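Local atomic coordinates of aminopeptidase N (Francisella tularensis subsp. tularensis, PDB entry 5DLL), a protein that catalyses the zinc-dependent release of N-terminal amino acids from peptides, preferably alanine, and is probably involved in degrading intracellular peptides left by protein breakdown. Residues 16-21 with 321-326; 24-29 with 58-63; 349-354 with 604-609; 537-542 with 562-567. All blocks are in the same frame, centred on the assembly; numbering follows the deposited sequence.

Contact 1 of 4, residues 16-21 with 321-326; sequences KYLKDY and TCRDWF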
loop_
_atom_site.group_PDB
_atom_site.type_symbol
_atom_site.label_atom_id
_atom_site.label_comp_id
_atom_site.label_asym_id
_atom_site.label_seq_id
_atom_site.Cartn_x
_atom_site.Cartn_y
_atom_site.Cartn_z
ATOM N N LYS A 16 19.342 -17.742 1.560
ATOM C CA LYS A 16 20.154 -16.837 2.373
ATOM C C LYS A 16 19.533 -16.724 3.758
ATOM O O LYS A 16 18.314 -16.642 3.880
ATOM C CB LYS A 16 20.250 -15.467 1.700
ATOM C CG LYS A 16 21.148 -15.465 0.468
ATOM C CD LYS A 16 20.826 -14.333 -0.499
ATOM C CE LYS A 16 19.577 -14.619 -1.322
ATOM N NZ LYS A 16 19.670 -15.876 -2.117
ATOM N N TYR A 17 20.369 -16.724 4.795
ATOM C CA TYR A 17 19.890 -16.795 6.181
ATOM C C TYR A 17 20.260 -15.563 7.004
ATOM O O TYR A 17 21.395 -15.094 6.957
ATOM C CB TYR A 17 20.434 -18.054 6.865
ATOM C CG TYR A 17 19.894 -19.341 6.282
ATOM C CD1 TYR A 17 18.648 -19.834 6.674
ATOM C CD2 TYR A 17 20.619 -20.063 5.331
ATOM C CE1 TYR A 17 18.141 -21.005 6.141
ATOM C CE2 TYR A 17 20.118 -21.235 4.791
ATOM C CZ TYR A 17 18.878 -21.702 5.202
ATOM O OH TYR A 17 18.370 -22.867 4.678
ATOM N N LEU A 18 19.295 -15.063 7.775
ATOM C CA LEU A 18 19.489 -13.884 8.628
ATOM C C LEU A 18 20.611 -14.071 9.656
ATOM O O LEU A 18 21.379 -13.144 9.912
ATOM C CB LEU A 18 18.177 -13.528 9.342
ATOM C CG LEU A 18 18.195 -12.380 10.363
ATOM C CD1 LEU A 18 18.732 -11.090 9.757
ATOM C CD2 LEU A 18 16.805 -12.161 10.940
ATOM N N LYS A 19 20.697 -15.268 10.238
ATOM C CA LYS A 19 21.742 -15.586 11.221
ATOM C C LYS A 19 23.154 -15.600 10.621
ATOM O O LYS A 19 24.137 -15.549 11.359
ATOM C CB LYS A 19 21.452 -16.929 11.897
ATOM C CG LYS A 19 21.639 -18.140 10.994
ATOM C CD LYS A 19 20.874 -19.347 11.515
ATOM C CE LYS A 19 21.194 -20.600 10.716
ATOM N NZ LYS A 19 20.825 -20.474 9.278
ATOM N N ASP A 20 23.253 -15.671 9.293
ATOM C CA ASP A 20 24.548 -15.615 8.606
ATOM C C ASP A 20 25.132 -14.206 8.465
ATOM O O ASP A 20 26.263 -14.065 7.996
ATOM C CB ASP A 20 24.443 -16.242 7.208
ATOM C CG ASP A 20 24.184 -17.736 7.250
ATOM O OD1 ASP A 20 24.421 -18.358 8.313
ATOM O OD2 ASP A 20 23.754 -18.289 6.210
ATOM N N TYR A 21 24.388 -13.169 8.853
ATOM C CA TYR A 21 24.851 -11.801 8.636
ATOM C C TYR A 21 26.230 -11.569 9.257
ATOM O O TYR A 21 26.457 -11.871 10.430
ATOM C CB TYR A 21 23.859 -10.751 9.168
ATOM C CG TYR A 21 24.430 -9.339 9.118
ATOM C CD1 TYR A 21 24.358 -8.567 7.949
ATOM C CD2 TYR A 21 25.080 -8.788 10.225
ATOM C CE1 TYR A 21 24.898 -7.287 7.899
ATOM C CE2 TYR A 21 25.625 -7.513 10.179
ATOM C CZ TYR A 21 25.534 -6.769 9.016
ATOM O OH TYR A 21 26.078 -5.506 8.990
ATOM N N THR A 321 18.779 3.818 7.501
ATOM C CA THR A 321 18.353 2.744 6.595
ATOM C C THR A 321 18.330 1.360 7.266
ATOM O O THR A 321 18.603 1.227 8.460
ATOM C CB THR A 321 19.240 2.711 5.322
ATOM O OG1 THR A 321 18.591 1.944 4.299
ATOM C CG2 THR A 321 20.635 2.135 5.605
ATOM N N CYS A 322 17.973 0.337 6.491
ATOM C CA CYS A 322 18.011 -1.047 6.966
ATOM C C CYS A 322 19.414 -1.640 6.789
ATOM O O CYS A 322 20.085 -1.378 5.793
ATOM C CB CYS A 322 16.959 -1.908 6.242
ATOM S SG CYS A 322 16.964 -1.832 4.427
ATOM N N ARG A 323 19.845 -2.431 7.772
ATOM C CA ARG A 323 21.154 -3.096 7.754
ATOM C C ARG A 323 21.199 -4.194 6.699
ATOM O O ARG A 323 22.199 -4.351 5.989
ATOM C CB ARG A 323 21.434 -3.699 9.127
ATOM C CG ARG A 323 22.797 -4.350 9.281
ATOM C CD ARG A 323 22.834 -5.219 10.525
ATOM N NE ARG A 323 22.060 -6.447 10.351
ATOM C CZ ARG A 323 21.968 -7.420 11.256
ATOM N NH1 ARG A 323 22.604 -7.327 12.424
ATOM N NH2 ARG A 323 21.236 -8.498 10.990
ATOM N N ASP A 324 20.113 -4.961 6.622
ATOM C CA ASP A 324 19.942 -5.996 5.609
ATOM C C ASP A 324 18.482 -6.015 5.151
ATOM O O ASP A 324 17.654 -5.294 5.700
ATOM C CB ASP A 324 20.366 -7.355 6.170
ATOM C CG ASP A 324 19.609 -7.728 7.433
ATOM O OD1 ASP A 324 18.363 -7.831 7.373
ATOM O OD2 ASP A 324 20.257 -7.922 8.485
ATOM N N TRP A 325 18.162 -6.846 4.164
ATOM C CA TRP A 325 16.814 -6.861 3.588
ATOM C C TRP A 325 15.791 -7.695 4.374
ATOM O O TRP A 325 14.624 -7.747 3.990
ATOM C CB TRP A 325 16.868 -7.327 2.131
ATOM C CG TRP A 325 17.721 -6.442 1.272
ATOM C CD1 TRP A 325 18.928 -6.754 0.711
ATOM C CD2 TRP A 325 17.440 -5.089 0.893
ATOM N NE1 TRP A 325 19.410 -5.680 -0.002
ATOM C CE2 TRP A 325 18.516 -4.645 0.094
ATOM C CE3 TRP A 325 16.381 -4.211 1.148
ATOM C CZ2 TRP A 325 18.562 -3.361 -0.453
ATOM C CZ3 TRP A 325 16.426 -2.933 0.605
ATOM C CH2 TRP A 325 17.510 -2.519 -0.185
ATOM N N PHE A 326 16.217 -8.339 5.463
ATOM C CA PHE A 326 15.278 -8.985 6.402
ATOM C C PHE A 326 14.632 -7.910 7.280
ATOM O O PHE A 326 13.539 -8.086 7.830
ATOM C CB PHE A 326 15.993 -10.009 7.298
ATOM C CG PHE A 326 16.684 -11.113 6.544
ATOM C CD1 PHE A 326 18.010 -10.982 6.144
ATOM C CD2 PHE A 326 16.015 -12.293 6.250
ATOM C CE1 PHE A 326 18.651 -12.002 5.458
ATOM C CE2 PHE A 326 16.649 -13.319 5.566
ATOM C CZ PHE A 326 17.970 -13.173 5.170
#
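Y21 and R323 meet flat against each other: the guanidinium plane and the phenol ring are only 7° apart, and R323 CZ stands 3.8 Å from the Y21 ring centroid, 20° off the ring normal. This meets the geometry of a stacked cation-pi pair. R323 CD lies over the same ring and adds a CH-pi contact, its closest approach being 3.5 Å to Y21 CZ. A bend at chi3 (73°) turns the guanidinium along its neighbour D324, whose OD2 is gripped side-on by both NE and NH2 of R323, 2.8 Å from NH2, within the guanidinium plane. That grip fixes the rotation of the cation while Y21 lies on its face. L18 serves the other half of the contact: its CB sits 3.8 Å above the F326 ring centroid, nearly on the normal, while CD1 touches F326 CD1 at 3.7 Å and the edge of the guanidinium. D324 OD1 closes an Asx turn onto the backbone N of F326. Strand 16-17 pairs antiparallel with strand 380-381 of the peptidase M1 domain, which also holds 321-326, laying the N-terminal segment against that domain; Y381 meets the F326 ring edge-to-face, and strand 321-322 runs parallel to strand 427-428.

Contact 2 of 4, residues 24-29 with 58-63; sequences SNYLID and ENNTLV
With chi1 of 69°, N25 sets its CG between its own backbone N and carbonyl carbon, and the amide reaches the turn formed by N59 to T61. There N25 ND2 donates to T61 O at 3.1 Å, nearly straight at 172°, with the acceptor in the plane of the N25 amide. A second, longer bond runs from N25 ND2 to N59 O at 3.3 Å; the donor stands above that carbonyl plane, so this bond is the poorer in geometry. N59, with a similar chi1 of 71°, folds its own amide back on the chain, where OD1 accepts from T61 N at 2.8 Å through a lone pair and closes an Asx turn. The Y26 ring presents its edge to N60 CA, and Y26 OH lies 3.5 Å from N60 CB. Y26 CB meets L62 CD1 at 3.7 Å, a contact continued by I50 of strand 42-52, which touches both side chains. Strands 26-36 and 62-65 belong to different sheets of the N-terminal domain. Chemically, one amide nitrogen joins two carbonyls of the turn, and its two bonds, the straight one in plane, fix how the N25 amide is turned; the Y26-L62 half is apolar packing.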
loop_
_atom_site.group_PDB
_atom_site.type_symbol
_atom_site.label_atom_id
_atom_site.label_comp_id
_atom_site.label_asym_id
_atom_site.label_seq_id
_atom_site.Cartn_x
_atom_site.Cartn_y
_atom_site.Cartn_z
ATOM N N SER A 24 30.285 -6.032 6.540
ATOM C CA SER A 24 31.284 -5.943 5.482
ATOM C C SER A 24 32.664 -5.708 6.093
ATOM O O SER A 24 32.802 -4.896 7.004
ATOM C CB SER A 24 30.939 -4.802 4.529
ATOM O OG SER A 24 31.839 -4.768 3.439
ATOM N N ASN A 25 33.674 -6.427 5.606
ATOM C CA ASN A 25 35.042 -6.254 6.109
ATOM C C ASN A 25 35.700 -4.946 5.654
ATOM O O ASN A 25 36.674 -4.500 6.258
ATOM C CB ASN A 25 35.930 -7.473 5.778
ATOM C CG ASN A 25 36.234 -7.617 4.295
ATOM O OD1 ASN A 25 35.518 -7.100 3.439
ATOM N ND2 ASN A 25 37.306 -8.339 3.985
ATOM N N TYR A 26 35.161 -4.335 4.600
ATOM C CA TYR A 26 35.601 -3.010 4.152
ATOM C C TYR A 26 34.400 -2.084 3.974
ATOM O O TYR A 26 33.296 -2.544 3.667
ATOM C CB TYR A 26 36.430 -3.124 2.865
ATOM C CG TYR A 26 37.838 -3.604 3.145
ATOM C CD1 TYR A 26 38.852 -2.699 3.442
ATOM C CD2 TYR A 26 38.147 -4.961 3.159
ATOM C CE1 TYR A 26 40.138 -3.128 3.727
ATOM C CE2 TYR A 26 39.432 -5.399 3.445
ATOM C CZ TYR A 26 40.423 -4.478 3.731
ATOM O OH TYR A 26 41.704 -4.892 4.014
ATOM N N LEU A 27 34.623 -0.787 4.193
ATOM C CA LEU A 27 33.560 0.222 4.141
ATOM C C LEU A 27 33.916 1.387 3.225
ATOM O O LEU A 27 35.087 1.648 2.964
ATOM C CB LEU A 27 33.261 0.755 5.544
ATOM C CG LEU A 27 32.466 -0.175 6.465
ATOM C CD1 LEU A 27 32.560 0.304 7.908
ATOM C CD2 LEU A 27 31.011 -0.283 6.018
ATOM N N ILE A 28 32.887 2.091 2.759
ATOM C CA ILE A 28 33.047 3.203 1.826
ATOM C C ILE A 28 32.568 4.488 2.485
ATOM O O ILE A 28 31.414 4.593 2.904
ATOM C CB ILE A 28 32.269 2.958 0.513
ATOM C CG1 ILE A 28 32.675 1.601 -0.082
ATOM C CG2 ILE A 28 32.509 4.103 -0.476
ATOM C CD1 ILE A 28 31.998 1.245 -1.390
ATOM N N ASP A 29 33.476 5.454 2.581
ATOM C CA ASP A 29 33.187 6.756 3.160
ATOM C C ASP A 29 32.599 7.692 2.111
ATOM O O ASP A 29 31.603 8.374 2.375
ATOM C CB ASP A 29 34.463 7.368 3.753
ATOM C CG ASP A 29 34.914 6.678 5.040
ATOM O OD1 ASP A 29 34.136 5.875 5.610
ATOM O OD2 ASP A 29 36.050 6.954 5.492
ATOM N N GLU A 58 38.772 -10.376 9.391
ATOM C CA GLU A 58 39.229 -11.770 9.283
ATOM C C GLU A 58 40.067 -12.048 8.024
ATOM O O GLU A 58 40.765 -13.058 7.957
ATOM C CB GLU A 58 38.050 -12.748 9.397
ATOM C CG GLU A 58 37.072 -12.748 8.230
ATOM C CD GLU A 58 35.811 -13.548 8.520
ATOM O OE1 GLU A 58 35.695 -14.114 9.630
ATOM O OE2 GLU A 58 34.931 -13.613 7.636
ATOM N N ASN A 59 39.988 -11.156 7.038
ATOM C CA ASN A 59 40.892 -11.173 5.884
ATOM C C ASN A 59 40.958 -9.802 5.210
ATOM O O ASN A 59 40.165 -8.919 5.518
ATOM C CB ASN A 59 40.470 -12.240 4.868
ATOM C CG ASN A 59 39.193 -11.882 4.129
ATOM O OD1 ASN A 59 39.146 -10.906 3.379
ATOM N ND2 ASN A 59 38.157 -12.683 4.322
ATOM N N ASN A 60 41.891 -9.640 4.277
ATOM C CA ASN A 60 42.081 -8.365 3.577
ATOM C C ASN A 60 41.746 -8.446 2.088
ATOM O O ASN A 60 42.399 -7.813 1.256
ATOM C CB ASN A 60 43.520 -7.885 3.763
ATOM C CG ASN A 60 43.953 -7.904 5.214
ATOM O OD1 ASN A 60 43.126 -7.808 6.129
ATOM N ND2 ASN A 60 45.254 -8.036 5.434
ATOM N N THR A 61 40.719 -9.227 1.761
ATOM C CA THR A 61 40.252 -9.349 0.395
ATOM C C THR A 61 39.044 -8.445 0.206
ATOM O O THR A 61 38.100 -8.497 0.990
ATOM C CB THR A 61 39.856 -10.800 0.057
ATOM O OG1 THR A 61 41.010 -11.648 0.144
ATOM C CG2 THR A 61 39.269 -10.892 -1.351
ATOM N N LEU A 62 39.087 -7.615 -0.830
ATOM C CA LEU A 62 37.944 -6.803 -1.223
ATOM C C LEU A 62 37.126 -7.562 -2.268
ATOM O O LEU A 62 37.670 -8.016 -3.272
ATOM C CB LEU A 62 38.417 -5.465 -1.794
ATOM C CG LEU A 62 37.353 -4.391 -2.056
ATOM C CD1 LEU A 62 36.802 -3.830 -0.749
ATOM C CD2 LEU A 62 37.924 -3.275 -2.921
ATOM N N VAL A 63 35.826 -7.703 -2.020
ATOM C CA VAL A 63 34.920 -8.371 -2.952
ATOM C C VAL A 63 33.835 -7.388 -3.399
ATOM O O VAL A 63 32.809 -7.241 -2.736
ATOM C CB VAL A 63 34.267 -9.628 -2.319
ATOM C CG1 VAL A 63 33.370 -10.339 -3.328
ATOM C CG2 VAL A 63 35.329 -10.579 -1.781
#

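Contact 3 of 4, residues 349-354 with 604-609; sequences RDVKRI and DKALIS
D350 comes first among the residues of helix 349-354 that touch the other segment, its OD2 lying 3.9 Å from L607 CD2, with the two side chains oblique to one another. This is van der Waals contact between a carboxylate and a methyl group. The same D350 OD2 lies 5.1 Å from D604 OD2; the like charge would tend to raise proton affinity, but the helix end at D604 and the hydrogen bonds of D604 to A606 N and S348 OG probably offset it. Next along the helix, V351 makes the central contact: its CG2, anti to the carbonyl carbon, meets A606 CB at 3.7 Å and also approaches L607 N at 3.8 Å. The CA atoms of V351 and L607 are 5.8 Å apart here. The short helical segments 349-354 and 605-609 approach to 8.8 Å between axes, their N-to-C directions 34° apart, with the small pair V351 and A606 at the close approach. Helix 349-369 belongs to the peptidase M1 domain and helix 605-612 to the C-terminal ARM-repeat region. D604 is the N-cap of the latter, its OD1 accepting from A606 N at 2.8 Å. One turn beyond D350, I354 CD1 reaches L607 CD1 at 4.3 Å, a looser apolar touch. Helix 565-581 adjoins this side too: A565 packs on D350 and L607, and W569 on I354.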
loop_
_atom_site.group_PDB
_atom_site.type_symbol
_atom_site.label_atom_id
_atom_site.label_comp_id
_atom_site.label_asym_id
_atom_site.label_seq_id
_atom_site.Cartn_x
_atom_site.Cartn_y
_atom_site.Cartn_z
ATOM N N ARG A 349 -9.580 10.152 9.928
ATOM C CA ARG A 349 -8.797 9.143 10.649
ATOM C C ARG A 349 -9.496 7.795 10.667
ATOM O O ARG A 349 -8.880 6.766 10.395
ATOM C CB ARG A 349 -8.530 9.569 12.096
ATOM C CG ARG A 349 -7.551 10.729 12.251
ATOM C CD ARG A 349 -6.850 10.699 13.601
ATOM N NE ARG A 349 -6.191 9.414 13.826
ATOM C CZ ARG A 349 -4.945 9.111 13.462
ATOM N NH1 ARG A 349 -4.159 9.999 12.855
ATOM N NH2 ARG A 349 -4.476 7.901 13.718
ATOM N N ASP A 350 -10.786 7.814 10.989
ATOM C CA ASP A 350 -11.562 6.590 11.191
ATOM C C ASP A 350 -11.708 5.773 9.907
ATOM O O ASP A 350 -11.602 4.550 9.936
ATOM C CB ASP A 350 -12.948 6.925 11.753
ATOM C CG ASP A 350 -12.882 7.652 13.090
ATOM O OD1 ASP A 350 -12.181 7.164 14.002
ATOM O OD2 ASP A 350 -13.534 8.710 13.228
ATOM N N VAL A 351 -11.939 6.452 8.786
ATOM C CA VAL A 351 -12.093 5.789 7.491
ATOM C C VAL A 351 -10.764 5.185 7.044
ATOM O O VAL A 351 -10.702 4.009 6.667
ATOM C CB VAL A 351 -12.608 6.765 6.409
ATOM C CG1 VAL A 351 -12.635 6.101 5.036
ATOM C CG2 VAL A 351 -13.992 7.279 6.778
ATOM N N LYS A 352 -9.702 5.986 7.089
ATOM C CA LYS A 352 -8.371 5.492 6.769
ATOM C C LYS A 352 -8.054 4.268 7.611
ATOM O O LYS A 352 -7.485 3.301 7.114
ATOM C CB LYS A 352 -7.304 6.564 7.007
ATOM C CG LYS A 352 -5.873 6.104 6.741
ATOM C CD LYS A 352 -5.721 5.448 5.372
ATOM C CE LYS A 352 -4.262 5.197 5.022
ATOM N NZ LYS A 352 -4.122 4.278 3.855
ATOM N N ARG A 353 -8.437 4.319 8.882
ATOM C CA ARG A 353 -8.171 3.233 9.811
ATOM C C ARG A 353 -9.008 1.989 9.512
ATOM O O ARG A 353 -8.537 0.868 9.708
ATOM C CB ARG A 353 -8.396 3.699 11.255
ATOM C CG ARG A 353 -7.963 2.706 12.323
ATOM C CD ARG A 353 -6.547 2.200 12.096
ATOM N NE ARG A 353 -6.173 1.163 13.053
ATOM C CZ ARG A 353 -5.222 0.252 12.855
ATOM N NH1 ARG A 353 -4.533 0.220 11.716
ATOM N NH2 ARG A 353 -4.966 -0.646 13.803
ATOM N N ILE A 354 -10.239 2.175 9.042
ATOM C CA ILE A 354 -11.050 1.041 8.583
ATOM C C ILE A 354 -10.401 0.393 7.353
ATOM O O ILE A 354 -10.235 -0.824 7.311
ATOM C CB ILE A 354 -12.514 1.451 8.290
ATOM C CG1 ILE A 354 -13.250 1.746 9.603
ATOM C CG2 ILE A 354 -13.253 0.352 7.530
ATOM C CD1 ILE A 354 -14.523 2.547 9.433
ATOM N N ASP A 604 -18.220 12.234 11.941
ATOM C CA ASP A 604 -17.635 12.254 10.599
ATOM C C ASP A 604 -18.603 11.586 9.624
ATOM O O ASP A 604 -18.948 10.412 9.769
ATOM C CB ASP A 604 -16.263 11.565 10.569
ATOM C CG ASP A 604 -15.519 11.775 9.241
ATOM O OD1 ASP A 604 -16.168 11.817 8.171
ATOM O OD2 ASP A 604 -14.276 11.894 9.267
ATOM N N LYS A 605 -19.040 12.361 8.637
ATOM C CA LYS A 605 -20.048 11.921 7.678
ATOM C C LYS A 605 -19.524 10.803 6.773
ATOM O O LYS A 605 -20.306 10.026 6.227
ATOM C CB LYS A 605 -20.504 13.115 6.835
ATOM C CG LYS A 605 -21.979 13.129 6.499
ATOM C CD LYS A 605 -22.548 14.540 6.499
ATOM C CE LYS A 605 -22.679 15.085 7.912
ATOM N NZ LYS A 605 -23.551 16.289 7.956
ATOM N N ALA A 606 -18.203 10.736 6.614
ATOM C CA ALA A 606 -17.562 9.655 5.873
ATOM C C ALA A 606 -17.621 8.356 6.672
ATOM O O ALA A 606 -17.878 7.288 6.114
ATOM C CB ALA A 606 -16.121 10.016 5.556
ATOM N N LEU A 607 -17.368 8.456 7.977
ATOM C CA LEU A 607 -17.506 7.319 8.893
ATOM C C LEU A 607 -18.938 6.778 8.897
ATOM O O LEU A 607 -19.149 5.565 8.941
ATOM C CB LEU A 607 -17.084 7.719 10.313
ATOM C CG LEU A 607 -17.541 6.842 11.482
ATOM C CD1 LEU A 607 -16.933 5.448 11.414
ATOM C CD2 LEU A 607 -17.188 7.532 12.791
ATOM N N ILE A 608 -19.913 7.685 8.860
ATOM C CA ILE A 608 -21.318 7.305 8.715
ATOM C C ILE A 608 -21.511 6.466 7.440
ATOM O O ILE A 608 -22.140 5.407 7.480
ATOM C CB ILE A 608 -22.246 8.546 8.702
ATOM C CG1 ILE A 608 -22.267 9.212 10.083
ATOM C CG2 ILE A 608 -23.668 8.162 8.320
ATOM C CD1 ILE A 608 -22.939 10.572 10.120
ATOM N N SER A 609 -20.947 6.935 6.326
ATOM C CA SER A 609 -21.034 6.230 5.041
ATOM C C SER A 609 -20.507 4.793 5.095
ATOM O O SER A 609 -21.067 3.908 4.451
ATOM C CB SER A 609 -20.278 7.006 3.959
ATOM O OG SER A 609 -20.541 8.394 4.049
#

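Contact 4 of 4, residues 537-542 with 562-567; sequences FRDFSA and DNNAFN
This contact is built at the N-cap of helix 565-581, with the type II beta turn from F537 to F540 laid against it. N564 CG lies opposite its backbone N (chi1 -169°), carrying the amide to both N567 and D539. N564 OD1 accepts from N567 N at 3.0 Å, the capping bond, and more weakly from D539 N at 3.4 Å. N564 ND2 gives weak bonds to both carboxylate oxygens of D539, the shorter to OD2 at 3.2 Å; D539 OD2 also has a salt bridge to K498. The extended R538 chain slides antiparallel past N564, with guanidinium and amide planes 7° apart and N564 CB over a guanidinium face. R538 NH2 lies 3.0 Å from D562 OD1, well out of the guanidinium plane, an attraction of charge alone; E511 is the stronger partner. D562 OD1 also accepts from N564 N at 2.9 Å, an Asx turn, while its OD2 is bonded to S535 OG. One face of the F566 ring receives the D539-F540 peptide, F540 N being 3.6 Å from F566 CE2, and F540 CB meets F566 CZ at 3.8 Å. Strand 495-502 flanks the turn through V497 and K498, while V357, I360 and R361 of helix 349-369 pack on F540.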
loop_
_atom_site.group_PDB
_atom_site.type_symbol
_atom_site.label_atom_id
_atom_site.label_comp_id
_atom_site.label_asym_id
_atom_site.label_seq_id
_atom_site.Cartn_x
_atom_site.Cartn_y
_atom_site.Cartn_z
ATOM N N PHE A 537 -10.398 -3.674 22.129
ATOM C CA PHE A 537 -9.528 -3.525 20.959
ATOM C C PHE A 537 -9.964 -2.345 20.087
ATOM O O PHE A 537 -10.254 -2.491 18.895
ATOM C CB PHE A 537 -9.459 -4.834 20.161
ATOM C CG PHE A 537 -8.900 -5.986 20.949
ATOM C CD1 PHE A 537 -7.527 -6.136 21.102
ATOM C CD2 PHE A 537 -9.744 -6.908 21.556
ATOM C CE1 PHE A 537 -7.008 -7.192 21.835
ATOM C CE2 PHE A 537 -9.232 -7.966 22.290
ATOM C CZ PHE A 537 -7.861 -8.108 22.430
ATOM N N ARG A 538 -10.008 -1.176 20.717
ATOM C CA ARG A 538 -10.402 0.058 20.052
ATOM C C ARG A 538 -9.377 0.458 18.998
ATOM O O ARG A 538 -8.173 0.430 19.257
ATOM C CB ARG A 538 -10.543 1.176 21.074
ATOM C CG ARG A 538 -11.708 1.000 22.028
ATOM C CD ARG A 538 -11.768 2.164 23.001
ATOM N NE ARG A 538 -13.055 2.261 23.679
ATOM C CZ ARG A 538 -13.425 3.283 24.447
ATOM N NH1 ARG A 538 -12.607 4.315 24.645
ATOM N NH2 ARG A 538 -14.625 3.275 25.021
ATOM N N ASP A 539 -9.867 0.834 17.817
ATOM C CA ASP A 539 -9.020 1.137 16.651
ATOM C C ASP A 539 -8.155 -0.055 16.218
ATOM O O ASP A 539 -7.075 0.135 15.644
ATOM C CB ASP A 539 -8.139 2.368 16.911
ATOM C CG ASP A 539 -8.947 3.602 17.234
ATOM O OD1 ASP A 539 -9.751 4.025 16.376
ATOM O OD2 ASP A 539 -8.777 4.153 18.342
ATOM N N PHE A 540 -8.640 -1.272 16.485
ATOM C CA PHE A 540 -7.917 -2.500 16.149
ATOM C C PHE A 540 -6.506 -2.428 16.741
ATOM O O PHE A 540 -5.503 -2.422 16.017
ATOM C CB PHE A 540 -7.899 -2.677 14.626
ATOM C CG PHE A 540 -7.569 -4.067 14.166
ATOM C CD1 PHE A 540 -8.418 -5.129 14.451
ATOM C CD2 PHE A 540 -6.426 -4.310 13.408
ATOM C CE1 PHE A 540 -8.124 -6.409 14.010
ATOM C CE2 PHE A 540 -6.128 -5.585 12.965
ATOM C CZ PHE A 540 -6.977 -6.636 13.265
ATOM N N SER A 541 -6.448 -2.357 18.071
ATOM C CA SER A 541 -5.201 -2.060 18.779
ATOM C C SER A 541 -4.115 -3.115 18.564
ATOM O O SER A 541 -2.928 -2.792 18.613
ATOM C CB SER A 541 -5.460 -1.852 20.278
ATOM O OG SER A 541 -6.056 -2.989 20.873
ATOM N N ALA A 542 -4.530 -4.361 18.322
ATOM C CA ALA A 542 -3.616 -5.460 17.996
ATOM C C ALA A 542 -4.142 -6.264 16.792
ATOM O O ALA A 542 -5.357 -6.427 16.647
ATOM C CB ALA A 542 -3.444 -6.369 19.203
ATOM N N ASP A 562 -20.770 4.140 22.526
ATOM C CA ASP A 562 -19.301 4.054 22.594
ATOM C C ASP A 562 -18.625 5.289 21.985
ATOM O O ASP A 562 -18.987 5.727 20.893
ATOM C CB ASP A 562 -18.811 2.782 21.881
ATOM C CG ASP A 562 -17.326 2.479 22.126
ATOM O OD1 ASP A 562 -16.597 3.320 22.698
ATOM O OD2 ASP A 562 -16.881 1.379 21.734
ATOM N N ASN A 563 -17.646 5.842 22.706
ATOM C CA ASN A 563 -16.825 6.944 22.198
ATOM C C ASN A 563 -16.065 6.549 20.936
ATOM O O ASN A 563 -15.979 7.334 19.990
ATOM C CB ASN A 563 -15.812 7.408 23.256
ATOM C CG ASN A 563 -16.436 8.282 24.335
ATOM O OD1 ASN A 563 -17.325 9.091 24.067
ATOM N ND2 ASN A 563 -15.948 8.140 25.562
ATOM N N ASN A 564 -15.519 5.332 20.937
ATOM C CA ASN A 564 -14.659 4.843 19.855
ATOM C C ASN A 564 -15.407 4.619 18.540
ATOM O O ASN A 564 -16.153 3.651 18.401
ATOM C CB ASN A 564 -13.965 3.542 20.275
ATOM C CG ASN A 564 -12.873 3.123 19.312
ATOM O OD1 ASN A 564 -12.921 2.042 18.728
ATOM N ND2 ASN A 564 -11.876 3.981 19.145
ATOM N N ALA A 565 -15.186 5.516 17.582
ATOM C CA ALA A 565 -15.810 5.432 16.256
ATOM C C ALA A 565 -15.591 4.081 15.567
ATOM O O ALA A 565 -16.494 3.563 14.907
ATOM C CB ALA A 565 -15.296 6.557 15.363
ATOM N N PHE A 566 -14.394 3.519 15.710
ATOM C CA PHE A 566 -14.077 2.251 15.066
ATOM C C PHE A 566 -14.978 1.137 15.590
ATOM O O PHE A 566 -15.648 0.463 14.809
ATOM C CB PHE A 566 -12.604 1.889 15.271
ATOM C CG PHE A 566 -12.211 0.572 14.658
ATOM C CD1 PHE A 566 -11.838 0.498 13.320
ATOM C CD2 PHE A 566 -12.216 -0.594 15.418
ATOM C CE1 PHE A 566 -11.480 -0.712 12.751
ATOM C CE2 PHE A 566 -11.857 -1.807 14.854
ATOM C CZ PHE A 566 -11.490 -1.866 13.518
ATOM N N ASN A 567 -14.998 0.952 16.911
ATOM C CA ASN A 567 -15.794 -0.117 17.517
ATOM C C ASN A 567 -17.289 0.025 17.246
ATOM O O ASN A 567 -18.020 -0.964 17.305
ATOM C CB ASN A 567 -15.541 -0.222 19.030
ATOM C CG ASN A 567 -14.435 -1.211 19.381
ATOM O OD1 ASN A 567 -13.838 -1.847 18.511
ATOM N ND2 ASN A 567 -14.166 -1.348 20.673
#

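The four contacts form two pairs in different parts of the molecule, in series along the chain. Contacts 1 and 2 have centres about 17 Å apart and adjoin in sequence, contact 2 falling within the chain span that contact 1 closes; one ties the N-terminal segment to the peptidase M1 domain, the other joins two sheets within the N-terminal domain. Contact 4 likewise falls between the two segments of contact 3, their centres about 12 Å apart, where helix 349-369, the 537-542 loop and helix 565-581 meet. R353 NH2 probably hydrogen-bonds D539 O at 2.9 Å. Thus the catalytic, Ig-like and ARM-repeat regions are joined there. The centres of contacts 1 and 3 are about 38 Å apart, on opposite sides of the chain's centre.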